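PDB 4D7K: 8-amino-8-demethylriboflavin N,N-dimethyltransferase from Streptomyces davawensis, which transfers two methyl groups from S-adenosylmethionine to the 8-amino group of 8-amino-8-demethylriboflavin, the last two steps in making the antibiotic roseoflavin. Local coordinates for residues D261-R264 and L265-I269; Y248-R251 and G252-E255; T56-P60 and S61-R65. All blocks are in the same frame, centred on the assembly; numbering follows the deposited sequence.

Contact 1. Residues D261-R264 and L265-I269; sequences DAVR and LLVRI
Asp261 opens a run of i to i+4 backbone hydrogen bonds by accepting from Leu265 N. The nine consecutive residues make about two and a half turns of helix 259-270, the crossover helix of a beta-alpha-beta unit (strand 247-251, this helix, strand 280-285) in the Rossmann-like methyltransferase domain. The Asp261 carboxylate keeps to the partly exposed side of the helix, where OD1 takes a hydrogen bond within a salt bridge, 3.1 Å from Arg264 NH2. That oxygen is met on its anti side, 29° out of the carboxylate plane, yet it lies at the edge of the guanidinium and nearly in its plane.

Ala262, next in line, faces helix 313-322 and touches Leu319, a place where a single methyl suits close approach. Its carbonyl oxygen is 2.9 Å from Leu266 N, bonded in the carbonyl plane, while Leu266 CG leans on the same oxygen at 3.1 Å. Leu266 then reaches Leu250 of strand 247-251, and the buried Leu265 lies close to Phe237, a residue predicted to bind S-adenosylmethionine; the branched leucine side chains fill this buried face and bring no polar atom that would need a partner.

Val263, partly exposed, touches Arg322 of helix 313-322, and its carbonyl oxygen accepts from Val267 N at 2.7 Å. Arg264 starts with CG beside its own backbone N (chi1 -67°) and bends at chi3, which turns the guanidinium back along the helix to Asp261; the side chain also touches Phe238. Its carbonyl oxygen receives Arg268 N at 3.0 Å. Across the turn the two valines run obliquely to each other: CG2 of Val267, drawn in by the backbone bond, sits 3.2 Å from Val263 O and 4.0 Å from Val263 CG1.

Contact 2. Residues Y248-R251 and G252-E255; sequences YVLR and GVLE
Leu250 and Leu254 meet methyl to methyl, CD1 of Leu250 lying 3.7 Å from CD1 of Leu254, with the two side chains crossing at about a right angle. This is the close-packed half of the turn that leaves the C-terminal end of strand 247-251, a central parallel strand of the Rossmann-like sheet. Leu250 has CG beside its backbone N (chi1 -79°), which carries both methyls toward the turn, CD1 to Leu254 and CD2 to Val253. CD2 stands farther off, 4.2 Å from CB of Val253, again at roughly a right angle. Helix 259-270 continues the apolar layer, Ile269 packing on Leu250 and Leu265 on Leu254. Branched aliphatic residues suit such a layer because they can interlock without any polar group to satisfy.

The backbone side is looser and wetter. No direct hydrogen bond closes the turn; a water molecule spans it, donating to Leu250 O at 3.0 Å and accepting from Val253 N at 3.2 Å. Gly252, exposed, has positive phi (62°), a conformation that glycine adopts readily. Val253 CG2 rests 3.6 Å from Arg251 O, while its side chain also approaches Phe237, predicted to contact S-adenosylmethionine.

The CB of Arg251 points away from the turn, and its guanidinium finds partners on a neighbouring strand and loop. NH2 is hydrogen-bonded to Gly187 O, in the loop after strand 181-185, and a long, weak ion pair links NE to Asp184. At the other end of the turn, Leu254 O accepts from Arg311 NH1. The chemistry implies a division of labour: leucine methyls hold the turn against the helix, whereas water and arginines satisfy backbone groups of the turn and of the neighbouring loop, at the C-terminal edge of the sheet where class I methyltransferases bind their cofactor.

Contact 3. Residues T56-P60 and S61-R65; sequences TGSDP and SRLRR
Asp59 supplies the capping bond: its OD2 accepts from Arg62 N at 2.9 Å, met on the anti side of the carboxylate and 21° out of its plane. CG stands opposite the backbone N (chi1 173°), which brings the carboxylate round to the first turn of helix 60-72. There its negative charge would be expected to favour the helix's positive end.

The backbone bonds take over directly. Asp59 O accepts from Leu63 N, and Pro60 O from Arg64 N. Pro60 fits the first turn because its nitrogen has no hydrogen to offer and none is needed there. The Arg64 guanidinium passes with one face over Pro60 O, while its NH2 forms a salt bridge with Asp82.

Before the cap, Ser58 OG donates to Thr56 OG1 at 2.7 Å, and that hydroxyl is also bonded to Leu52 O. Gly57, with positive phi, lets the chain leave helix 49-56. Between subunits, Arg62 NH1 is hydrogen-bonded to Leu303 O of the second subunit.

Van der Waals contacts are lighter. Leu63 brings CB to within 4.2 Å of Ser58 CB, and its CD2 comes equally near Thr56 OG1. Val124 of the second subunit packs on both Ser58 and Leu63. A side-chain N-cap followed by proline is a classic helix start, here joining two helices, consistent with the helix-turn-helix-type family of the dimerisation domain.

Contacts 1 and 2 belong to one beta-alpha-beta unit and touch directly: Leu265 CD2 lies 3.7 Å from Leu254 CD2, and Ile269 packs on both Tyr248 and Leu250. Their shared interface is the buried core between helix and sheet, whereas the Asp261–Arg264 pair and the water-bridged turn lie toward the surface. Contact 3 stands apart in the dimerisation domain, its centre about 47 Å from that of contact 2 and 56 Å from that of contact 1. Regular helix bonds prevail in contact 1, leucine packing with a bridging water in contact 2, and a carboxylate cap in contact 3, where arginines also reach the second subunit.

Contact 1. Residues D261-R264 and L265-I269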
loop_
_atom_site.group_PDB
_atom_site.type_symbol
_atom_site.label_atom_id
_atom_site.label_comp_id
_atom_site.label_asym_id
_atom_site.label_seq_id
_atom_site.Cartn_x
_atom_site.Cartn_y
_atom_site.Cartn_z
ATOM N N ASP A 261 0.267 -37.370 -1.801
ATOM C CA ASP A 261 1.695 -37.184 -2.037
ATOM C C ASP A 261 2.446 -36.832 -0.753
ATOM O O ASP A 261 3.540 -37.343 -0.511
ATOM C CB ASP A 261 1.927 -36.095 -3.088
ATOM C CG ASP A 261 1.392 -36.479 -4.453
ATOM O OD1 ASP A 261 2.132 -37.130 -5.223
ATOM O OD2 ASP A 261 0.235 -36.126 -4.759
ATOM N N ALA A 262 1.856 -35.961 0.063
ATOM C CA ALA A 262 2.484 -35.527 1.311
ATOM C C ALA A 262 2.668 -36.689 2.278
ATOM O O ALA A 262 3.711 -36.807 2.918
ATOM C CB ALA A 262 1.664 -34.425 1.968
ATOM N N VAL A 263 1.652 -37.543 2.377
ATOM C CA VAL A 263 1.702 -38.703 3.263
ATOM C C VAL A 263 2.879 -39.618 2.923
ATOM O O VAL A 263 3.630 -40.027 3.811
ATOM C CB VAL A 263 0.388 -39.518 3.203
ATOM C CG1 VAL A 263 0.560 -40.864 3.890
ATOM C CG2 VAL A 263 -0.751 -38.738 3.841
ATOM N N ARG A 264 3.042 -39.921 1.637
ATOM C CA ARG A 264 4.146 -40.763 1.182
ATOM C C ARG A 264 5.491 -40.202 1.632
ATOM O O ARG A 264 6.335 -40.935 2.150
ATOM C CB ARG A 264 4.119 -40.913 -0.342
ATOM C CG ARG A 264 2.921 -41.695 -0.863
ATOM C CD ARG A 264 3.077 -42.081 -2.329
ATOM N NE ARG A 264 3.099 -40.924 -3.220
ATOM C CZ ARG A 264 4.169 -40.520 -3.899
ATOM N NH1 ARG A 264 5.315 -41.180 -3.794
ATOM N NH2 ARG A 264 4.094 -39.456 -4.686
ATOM N N LEU A 265 5.679 -38.898 1.440
ATOM C CA LEU A 265 6.899 -38.220 1.867
ATOM C C LEU A 265 7.076 -38.306 3.381
ATOM O O LEU A 265 8.175 -38.548 3.877
ATOM C CB LEU A 265 6.882 -36.757 1.421
ATOM C CG LEU A 265 8.062 -35.893 1.865
ATOM C CD1 LEU A 265 9.375 -36.464 1.351
ATOM C CD2 LEU A 265 7.881 -34.460 1.395
ATOM N N LEU A 266 5.984 -38.111 4.108
ATOM C CA LEU A 266 6.020 -38.171 5.562
ATOM C C LEU A 266 6.341 -39.582 6.056
ATOM O O LEU A 266 7.036 -39.751 7.058
ATOM C CB LEU A 266 4.690 -37.690 6.140
ATOM C CG LEU A 266 4.368 -36.209 5.937
ATOM C CD1 LEU A 266 2.898 -35.942 6.215
ATOM C CD2 LEU A 266 5.251 -35.342 6.823
ATOM N N VAL A 267 5.838 -40.589 5.344
ATOM C CA VAL A 267 6.104 -41.986 5.681
ATOM C C VAL A 267 7.579 -42.324 5.456
ATOM O O VAL A 267 8.194 -43.037 6.252
ATOM C CB VAL A 267 5.215 -42.953 4.853
ATOM C CG1 VAL A 267 5.685 -44.389 4.997
ATOM C CG2 VAL A 267 3.760 -42.838 5.279
ATOM N N ARG A 268 8.143 -41.796 4.375
ATOM C CA ARG A 268 9.554 -41.999 4.058
ATOM C C ARG A 268 10.466 -41.349 5.095
ATOM O O ARG A 268 11.508 -41.900 5.449
ATOM C CB ARG A 268 9.870 -41.454 2.665
ATOM C CG ARG A 268 9.503 -42.401 1.536
ATOM C CD ARG A 268 10.449 -43.592 1.480
ATOM N NE ARG A 268 11.823 -43.188 1.185
ATOM C CZ ARG A 268 12.800 -43.132 2.085
ATOM N NH1 ARG A 268 12.563 -43.463 3.348
ATOM N NH2 ARG A 268 14.017 -42.749 1.721
ATOM N N ILE A 269 10.077 -40.174 5.575
ATOM C CA ILE A 269 10.817 -39.518 6.644
ATOM C C ILE A 269 10.718 -40.354 7.915
ATOM O O ILE A 269 11.709 -40.563 8.614
ATOM C CB ILE A 269 10.294 -38.094 6.911
ATOM C CG1 ILE A 269 10.517 -37.211 5.681
ATOM C CG2 ILE A 269 10.978 -37.485 8.132
ATOM C CD1 ILE A 269 9.915 -35.829 5.806
#

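Contact 2. Residues Y248-R251 and G252-E255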
loop_
_atom_site.group_PDB
_atom_site.type_symbol
_atom_site.label_atom_id
_atom_site.label_comp_id
_atom_site.label_asym_id
_atom_site.label_seq_id
_atom_site.Cartn_x
_atom_site.Cartn_y
_atom_site.Cartn_z
ATOM N N TYR A 248 14.516 -33.586 11.513
ATOM C CA TYR A 248 14.139 -33.406 10.117
ATOM C C TYR A 248 13.288 -32.155 9.966
ATOM O O TYR A 248 12.328 -31.956 10.712
ATOM C CB TYR A 248 13.384 -34.628 9.594
ATOM C CG TYR A 248 14.251 -35.850 9.438
ATOM C CD1 TYR A 248 14.608 -36.615 10.540
ATOM C CD2 TYR A 248 14.712 -36.244 8.188
ATOM C CE1 TYR A 248 15.405 -37.733 10.400
ATOM C CE2 TYR A 248 15.509 -37.366 8.040
ATOM C CZ TYR A 248 15.851 -38.106 9.151
ATOM O OH TYR A 248 16.642 -39.224 9.015
ATOM N N VAL A 249 13.640 -31.312 9.000
ATOM C CA VAL A 249 12.985 -30.021 8.839
ATOM C C VAL A 249 12.293 -29.886 7.481
ATOM O O VAL A 249 12.911 -30.081 6.437
ATOM C CB VAL A 249 13.990 -28.867 9.010
ATOM C CG1 VAL A 249 13.289 -27.526 8.880
ATOM C CG2 VAL A 249 14.713 -28.982 10.355
ATOM N N LEU A 250 11.002 -29.562 7.515
ATOM C CA LEU A 250 10.215 -29.319 6.307
ATOM C C LEU A 250 9.724 -27.878 6.272
ATOM O O LEU A 250 8.752 -27.535 6.944
ATOM C CB LEU A 250 9.021 -30.274 6.238
ATOM C CG LEU A 250 9.286 -31.697 5.761
ATOM C CD1 LEU A 250 8.063 -32.560 6.004
ATOM C CD2 LEU A 250 9.649 -31.685 4.288
ATOM N N ARG A 251 10.387 -27.038 5.488
ATOM C CA ARG A 251 10.068 -25.613 5.477
ATOM C C ARG A 251 9.436 -25.167 4.161
ATOM O O ARG A 251 10.116 -25.017 3.148
ATOM C CB ARG A 251 11.325 -24.786 5.770
ATOM C CG ARG A 251 12.559 -25.180 4.963
ATOM C CD ARG A 251 13.782 -24.392 5.407
ATOM N NE ARG A 251 14.673 -24.071 4.294
ATOM C CZ ARG A 251 14.615 -22.941 3.594
ATOM N NH1 ARG A 251 13.705 -22.021 3.888
ATOM N NH2 ARG A 251 15.467 -22.729 2.599
ATOM N N GLY A 252 8.123 -24.956 4.193
ATOM C CA GLY A 252 7.387 -24.497 3.028
ATOM C C GLY A 252 7.451 -25.478 1.876
ATOM O O GLY A 252 7.812 -25.118 0.755
ATOM N N VAL A 253 7.098 -26.727 2.156
ATOM C CA VAL A 253 7.178 -27.784 1.158
ATOM C C VAL A 253 5.811 -28.406 0.888
ATOM O O VAL A 253 5.363 -28.479 -0.258
ATOM C CB VAL A 253 8.157 -28.889 1.598
ATOM C CG1 VAL A 253 8.167 -30.025 0.586
ATOM C CG2 VAL A 253 9.555 -28.315 1.791
ATOM N N LEU A 254 5.150 -28.839 1.955
ATOM C CA LEU A 254 3.890 -29.564 1.846
ATOM C C LEU A 254 2.711 -28.637 1.566
ATOM O O LEU A 254 1.566 -29.081 1.497
ATOM C CB LEU A 254 3.635 -30.355 3.128
ATOM C CG LEU A 254 4.843 -31.148 3.626
ATOM C CD1 LEU A 254 4.541 -31.820 4.956
ATOM C CD2 LEU A 254 5.266 -32.169 2.585
ATOM N N GLU A 255 3.001 -27.350 1.405
ATOM C CA GLU A 255 1.971 -26.350 1.152
ATOM C C GLU A 255 1.265 -26.574 -0.184
ATOM O O GLU A 255 0.069 -26.304 -0.313
ATOM C CB GLU A 255 2.581 -24.946 1.192
ATOM C CG GLU A 255 3.059 -24.526 2.570
ATOM C CD GLU A 255 3.967 -23.315 2.527
ATOM O OE1 GLU A 255 4.545 -23.044 1.454
ATOM O OE2 GLU A 255 4.104 -22.633 3.565
HETATM O O HOH W 1 6.385 -27.103 5.204
#

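Contact 3. Residues T56-P60 and S61-R65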
loop_
_atom_site.group_PDB
_atom_site.type_symbol
_atom_site.label_atom_id
_atom_site.label_comp_id
_atom_site.label_asym_id
_atom_site.label_seq_id
_atom_site.Cartn_x
_atom_site.Cartn_y
_atom_site.Cartn_z
ATOM N N THR A 56 18.851 8.666 -16.343
ATOM C CA THR A 56 17.652 7.833 -16.429
ATOM C C THR A 56 16.849 8.106 -17.703
ATOM O O THR A 56 15.928 7.360 -18.042
ATOM C CB THR A 56 16.735 8.040 -15.202
ATOM O OG1 THR A 56 16.352 9.415 -15.114
ATOM C CG2 THR A 56 17.451 7.643 -13.913
ATOM N N GLY A 57 17.201 9.170 -18.415
ATOM C CA GLY A 57 16.448 9.555 -19.594
ATOM C C GLY A 57 15.077 10.086 -19.213
ATOM O O GLY A 57 14.079 9.792 -19.867
ATOM N N SER A 58 15.035 10.876 -18.145
ATOM C CA SER A 58 13.778 11.378 -17.601
ATOM C C SER A 58 13.584 12.870 -17.832
ATOM O O SER A 58 14.547 13.618 -17.993
ATOM C CB SER A 58 13.705 11.098 -16.098
ATOM O OG SER A 58 13.818 9.713 -15.831
ATOM N N ASP A 59 12.327 13.297 -17.841
ATOM C CA ASP A 59 12.015 14.714 -17.770
ATOM C C ASP A 59 12.472 15.226 -16.408
ATOM O O ASP A 59 12.069 14.684 -15.381
ATOM C CB ASP A 59 10.517 14.955 -17.974
ATOM C CG ASP A 59 10.122 16.403 -17.749
ATOM O OD1 ASP A 59 10.329 17.231 -18.664
ATOM O OD2 ASP A 59 9.596 16.714 -16.659
ATOM N N PRO A 60 13.337 16.254 -16.391
ATOM C CA PRO A 60 13.868 16.795 -15.133
ATOM C C PRO A 60 12.772 17.255 -14.173
ATOM O O PRO A 60 12.830 16.945 -12.982
ATOM C CB PRO A 60 14.717 17.985 -15.591
ATOM C CG PRO A 60 15.092 17.661 -16.996
ATOM C CD PRO A 60 13.911 16.929 -17.569
ATOM N N SER A 61 11.779 17.968 -14.698
ATOM C CA SER A 61 10.712 18.537 -13.881
ATOM C C SER A 61 9.941 17.486 -13.088
ATOM O O SER A 61 9.669 17.670 -11.902
ATOM C CB SER A 61 9.744 19.327 -14.758
ATOM O OG SER A 61 8.599 19.716 -14.019
ATOM N N ARG A 62 9.593 16.383 -13.741
ATOM C CA ARG A 62 8.809 15.342 -13.088
ATOM C C ARG A 62 9.677 14.380 -12.268
ATOM O O ARG A 62 9.193 13.759 -11.320
ATOM C CB ARG A 62 7.983 14.578 -14.125
ATOM C CG ARG A 62 6.812 15.402 -14.655
ATOM C CD ARG A 62 5.888 14.617 -15.574
ATOM N NE ARG A 62 4.506 15.080 -15.446
ATOM C CZ ARG A 62 3.501 14.320 -15.023
ATOM N NH1 ARG A 62 3.718 13.050 -14.711
ATOM N NH2 ARG A 62 2.277 14.824 -14.923
ATOM N N LEU A 63 10.954 14.264 -12.622
ATOM C CA LEU A 63 11.868 13.436 -11.839
ATOM C C LEU A 63 12.080 14.055 -10.468
ATOM O O LEU A 63 12.082 13.356 -9.455
ATOM C CB LEU A 63 13.214 13.263 -12.545
ATOM C CG LEU A 63 14.243 12.448 -11.751
ATOM C CD1 LEU A 63 13.780 11.004 -11.573
ATOM C CD2 LEU A 63 15.613 12.492 -12.406
ATOM N N ARG A 64 12.251 15.374 -10.446
ATOM C CA ARG A 64 12.443 16.112 -9.204
ATOM C C ARG A 64 11.268 15.927 -8.253
ATOM O O ARG A 64 11.457 15.765 -7.043
ATOM C CB ARG A 64 12.648 17.601 -9.483
ATOM C CG ARG A 64 12.877 18.425 -8.219
ATOM C CD ARG A 64 13.048 19.903 -8.513
ATOM N NE ARG A 64 14.199 20.164 -9.370
ATOM C CZ ARG A 64 14.105 20.448 -10.663
ATOM N NH1 ARG A 64 12.913 20.508 -11.241
ATOM N NH2 ARG A 64 15.199 20.667 -11.379
ATOM N N ARG A 65 10.058 15.951 -8.804
ATOM C CA ARG A 65 8.855 15.734 -8.008
ATOM C C ARG A 65 8.805 14.305 -7.458
ATOM O O ARG A 65 8.406 14.086 -6.315
ATOM C CB ARG A 65 7.609 16.038 -8.840
ATOM C CG ARG A 65 7.532 17.488 -9.292
ATOM C CD ARG A 65 6.438 17.688 -10.321
ATOM N NE ARG A 65 5.121 17.354 -9.789
ATOM C CZ ARG A 65 4.021 17.277 -10.529
ATOM N NH1 ARG A 65 4.084 17.505 -11.835
ATOM N NH2 ARG A 65 2.860 16.966 -9.968
#